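Local coordinates for protein nicotinate phosphoribosyltransferase (Porphyromonas gingivalis, PDB 2IM5) that probably transfers the phosphoribosyl group of phosphoribosyl diphosphate to nicotinate, at the expense of ATP, giving nicotinate ribonucleotide for NAD biosynthesis, at residues D140-K151 and T332-G340. Numbering follows the deposited sequence.
Sequences DWKQVEEVTRSK and TNLTNDVGG
Lys151 reaches from the helix beginning at Trp141 to three oxygens of the 332-340 segment. Its chain is extended beyond CG, and Lys151 NZ forms a salt bridge of 2.8 Å with Asp337 OD2 on the anti lone pair of that oxygen. Lys151 NZ also donates to Asn333 O at 2.6 Å, tilted from the carbonyl plane. The third bond, from Lys151 NZ to Asn333 OD1 at 3.0 Å, comes from above the amide carbonyl plane and not along a lone pair. On the way, Lys151 CD packs against Leu334 CD2 at 3.7 Å. The Asn333 side chain swings away from its own N (chi1 173°), and chi2 of -81° turns OD1 to the ammonium.

The other firm anchor lies at the start of the helix. Asp140 N donates to Val338 O at 2.9 Å, nearly straight and in the carbonyl plane. Asp140 is also the N-cap, and its OD1 accepts weak bonds from the backbone N of Lys142 and Gln143. Just inside, Val144 CG2 rests beside Val338 CG1 at 4.2 Å. Val338 also touches Pro139.

Those two valines are buried, as is Leu334 against Lys151. The Gln143-Gly339 edge is more open and looser, and Asp140 beside it is exposed. The extended chain of Gln143 sets its amide against Gly339, Gln143 OE1 being 3.4 Å from Gly339 CA. Its NE2 makes a weak, bent bond to Asp337 O.

The contact ties the helix to the loop after the short helix 332-335, which follows strand 325-330 of the parallel sheet of the TIM-barrel-like domain. Its chemistry implies polar fastening at both ends: three oxygens share the Lys151 ammonium, and the nearby carboxylate probably helps keep it protonated.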
# COMPACT_ATOMS: atom_id res chain seq x y z
N ASP A 140 -13.73 -21.76 -2.68
CA ASP A 140 -13.62 -23.21 -2.56
C ASP A 140 -12.65 -23.40 -1.40
O ASP A 140 -11.43 -23.47 -1.60
CB ASP A 140 -13.03 -23.82 -3.84
CG ASP A 140 -12.76 -25.30 -3.70
OD1 ASP A 140 -13.02 -25.86 -2.60
OD2 ASP A 140 -12.29 -25.91 -4.68
N TRP A 141 -13.19 -23.47 -0.20
CA TRP A 141 -12.36 -23.61 0.98
C TRP A 141 -11.36 -24.75 0.93
O TRP A 141 -10.28 -24.65 1.51
CB TRP A 141 -13.25 -23.72 2.21
CG TRP A 141 -13.90 -22.42 2.53
CD1 TRP A 141 -15.22 -22.10 2.36
CD2 TRP A 141 -13.26 -21.25 3.03
NE1 TRP A 141 -15.44 -20.79 2.73
CE2 TRP A 141 -14.25 -20.25 3.15
CE3 TRP A 141 -11.94 -20.95 3.40
CZ2 TRP A 141 -13.97 -18.96 3.62
CZ3 TRP A 141 -11.66 -19.66 3.87
CH2 TRP A 141 -12.67 -18.69 3.98
N LYS A 142 -11.71 -25.82 0.23
CA LYS A 142 -10.80 -26.95 0.13
C LYS A 142 -9.54 -26.49 -0.59
O LYS A 142 -8.43 -26.82 -0.18
CB LYS A 142 -11.46 -28.10 -0.65
CG LYS A 142 -10.56 -29.32 -0.79
CD LYS A 142 -11.33 -30.52 -1.35
CE LYS A 142 -10.46 -31.77 -1.33
NZ LYS A 142 -11.24 -32.98 -1.71
N GLN A 143 -9.72 -25.73 -1.65
CA GLN A 143 -8.58 -25.22 -2.40
C GLN A 143 -7.81 -24.18 -1.59
O GLN A 143 -6.58 -24.16 -1.60
CB GLN A 143 -9.01 -24.59 -3.72
CG GLN A 143 -7.81 -24.10 -4.50
CD GLN A 143 -8.19 -23.39 -5.78
OE1 GLN A 143 -8.93 -23.93 -6.60
NE2 GLN A 143 -7.67 -22.18 -5.96
N VAL A 144 -8.53 -23.30 -0.90
CA VAL A 144 -7.89 -22.29 -0.08
C VAL A 144 -6.96 -22.99 0.91
O VAL A 144 -5.78 -22.66 1.01
CB VAL A 144 -8.92 -21.44 0.69
CG1 VAL A 144 -8.22 -20.49 1.64
CG2 VAL A 144 -9.79 -20.66 -0.28
N GLU A 145 -7.51 -23.96 1.64
CA GLU A 145 -6.73 -24.71 2.63
C GLU A 145 -5.48 -25.32 1.99
O GLU A 145 -4.36 -25.12 2.47
CB GLU A 145 -7.58 -25.85 3.22
CG GLU A 145 -8.74 -25.41 4.10
CD GLU A 145 -8.29 -24.85 5.43
OE1 GLU A 145 -7.35 -25.41 6.02
OE2 GLU A 145 -8.89 -23.85 5.89
N GLU A 146 -5.69 -26.06 0.90
CA GLU A 146 -4.61 -26.74 0.19
C GLU A 146 -3.53 -25.90 -0.48
O GLU A 146 -2.34 -26.13 -0.25
CB GLU A 146 -5.21 -27.70 -0.84
CG GLU A 146 -5.78 -28.98 -0.22
CD GLU A 146 -6.50 -29.86 -1.23
OE1 GLU A 146 -5.96 -30.08 -2.34
OE2 GLU A 146 -7.61 -30.34 -0.90
N VAL A 147 -3.91 -24.96 -1.33
CA VAL A 147 -2.90 -24.14 -2.00
C VAL A 147 -2.14 -23.22 -1.05
O VAL A 147 -0.96 -22.96 -1.26
CB VAL A 147 -3.52 -23.27 -3.13
CG1 VAL A 147 -4.23 -24.16 -4.14
CG2 VAL A 147 -4.49 -22.25 -2.55
N THR A 148 -2.81 -22.73 -0.02
CA THR A 148 -2.15 -21.84 0.93
C THR A 148 -1.09 -22.63 1.70
O THR A 148 0.02 -22.14 1.93
CB THR A 148 -3.17 -21.23 1.92
OG1 THR A 148 -4.22 -20.58 1.19
CG2 THR A 148 -2.48 -20.21 2.82
N ARG A 149 -1.42 -23.86 2.07
CA ARG A 149 -0.46 -24.69 2.78
C ARG A 149 0.74 -24.94 1.88
O ARG A 149 1.89 -24.83 2.31
CB ARG A 149 -1.09 -26.02 3.20
CG ARG A 149 -0.05 -26.97 3.78
CD ARG A 149 -0.66 -28.27 4.31
NE ARG A 149 0.39 -29.16 4.80
CZ ARG A 149 0.18 -30.34 5.37
NH1 ARG A 149 -1.06 -30.80 5.52
NH2 ARG A 149 1.21 -31.07 5.78
N SER A 150 0.49 -25.27 0.62
CA SER A 150 1.57 -25.54 -0.32
C SER A 150 2.46 -24.33 -0.48
O SER A 150 3.69 -24.45 -0.47
CB SER A 150 1.01 -25.93 -1.69
OG SER A 150 0.22 -27.10 -1.59
N LYS A 151 1.85 -23.16 -0.64
CA LYS A 151 2.62 -21.93 -0.78
C LYS A 151 3.49 -21.68 0.45
O LYS A 151 4.66 -21.36 0.33
CB LYS A 151 1.66 -20.75 -0.99
CG LYS A 151 0.91 -20.80 -2.31
CD LYS A 151 -0.16 -19.71 -2.37
CE LYS A 151 -0.96 -19.81 -3.65
NZ LYS A 151 -2.08 -18.83 -3.67
N THR A 332 -2.51 -10.31 -3.81
CA THR A 332 -3.67 -11.02 -4.34
C THR A 332 -3.50 -12.53 -4.56
O THR A 332 -4.47 -13.28 -4.45
CB THR A 332 -4.15 -10.34 -5.65
OG1 THR A 332 -5.52 -10.68 -5.88
CG2 THR A 332 -3.31 -10.79 -6.83
N ASN A 333 -2.28 -12.98 -4.87
CA ASN A 333 -2.06 -14.41 -5.06
C ASN A 333 -2.41 -15.19 -3.80
O ASN A 333 -2.75 -16.36 -3.86
CB ASN A 333 -0.61 -14.69 -5.44
CG ASN A 333 -0.30 -16.18 -5.48
OD1 ASN A 333 -0.05 -16.81 -4.45
ND2 ASN A 333 -0.32 -16.75 -6.69
N LEU A 334 -2.33 -14.52 -2.65
CA LEU A 334 -2.64 -15.16 -1.38
C LEU A 334 -4.05 -14.89 -0.88
O LEU A 334 -4.74 -15.79 -0.43
CB LEU A 334 -1.64 -14.70 -0.30
CG LEU A 334 -0.15 -15.02 -0.48
CD1 LEU A 334 0.66 -14.44 0.66
CD2 LEU A 334 0.04 -16.53 -0.54
N THR A 335 -4.49 -13.64 -0.98
CA THR A 335 -5.80 -13.25 -0.46
C THR A 335 -6.99 -13.39 -1.42
O THR A 335 -8.13 -13.21 -1.01
CB THR A 335 -5.77 -11.81 0.05
OG1 THR A 335 -5.55 -10.93 -1.06
CG2 THR A 335 -4.64 -11.63 1.07
N ASN A 336 -6.72 -13.68 -2.68
CA ASN A 336 -7.80 -13.84 -3.63
C ASN A 336 -7.43 -14.89 -4.67
O ASN A 336 -7.14 -14.57 -5.82
CB ASN A 336 -8.13 -12.51 -4.32
CG ASN A 336 -9.53 -12.50 -4.91
OD1 ASN A 336 -10.04 -13.55 -5.33
ND2 ASN A 336 -10.15 -11.33 -4.96
N ASP A 337 -7.44 -16.14 -4.23
CA ASP A 337 -7.11 -17.29 -5.07
C ASP A 337 -8.02 -18.41 -4.54
O ASP A 337 -7.56 -19.46 -4.10
CB ASP A 337 -5.63 -17.64 -4.90
CG ASP A 337 -5.20 -18.83 -5.73
OD1 ASP A 337 -5.86 -19.12 -6.76
OD2 ASP A 337 -4.19 -19.48 -5.36
N VAL A 338 -9.32 -18.15 -4.60
CA VAL A 338 -10.32 -19.06 -4.08
C VAL A 338 -10.89 -20.10 -5.04
O VAL A 338 -11.86 -20.79 -4.70
CB VAL A 338 -11.49 -18.26 -3.47
CG1 VAL A 338 -10.96 -17.29 -2.42
CG2 VAL A 338 -12.22 -17.50 -4.57
N GLY A 339 -10.30 -20.21 -6.22
CA GLY A 339 -10.78 -21.17 -7.20
C GLY A 339 -12.14 -20.83 -7.79
O GLY A 339 -12.76 -19.83 -7.43
N GLY A 340 -12.59 -21.67 -8.72
CA GLY A 340 -13.89 -21.45 -9.35
C GLY A 340 -13.87 -20.35 -10.40
O GLY A 340 -14.90 -19.73 -10.66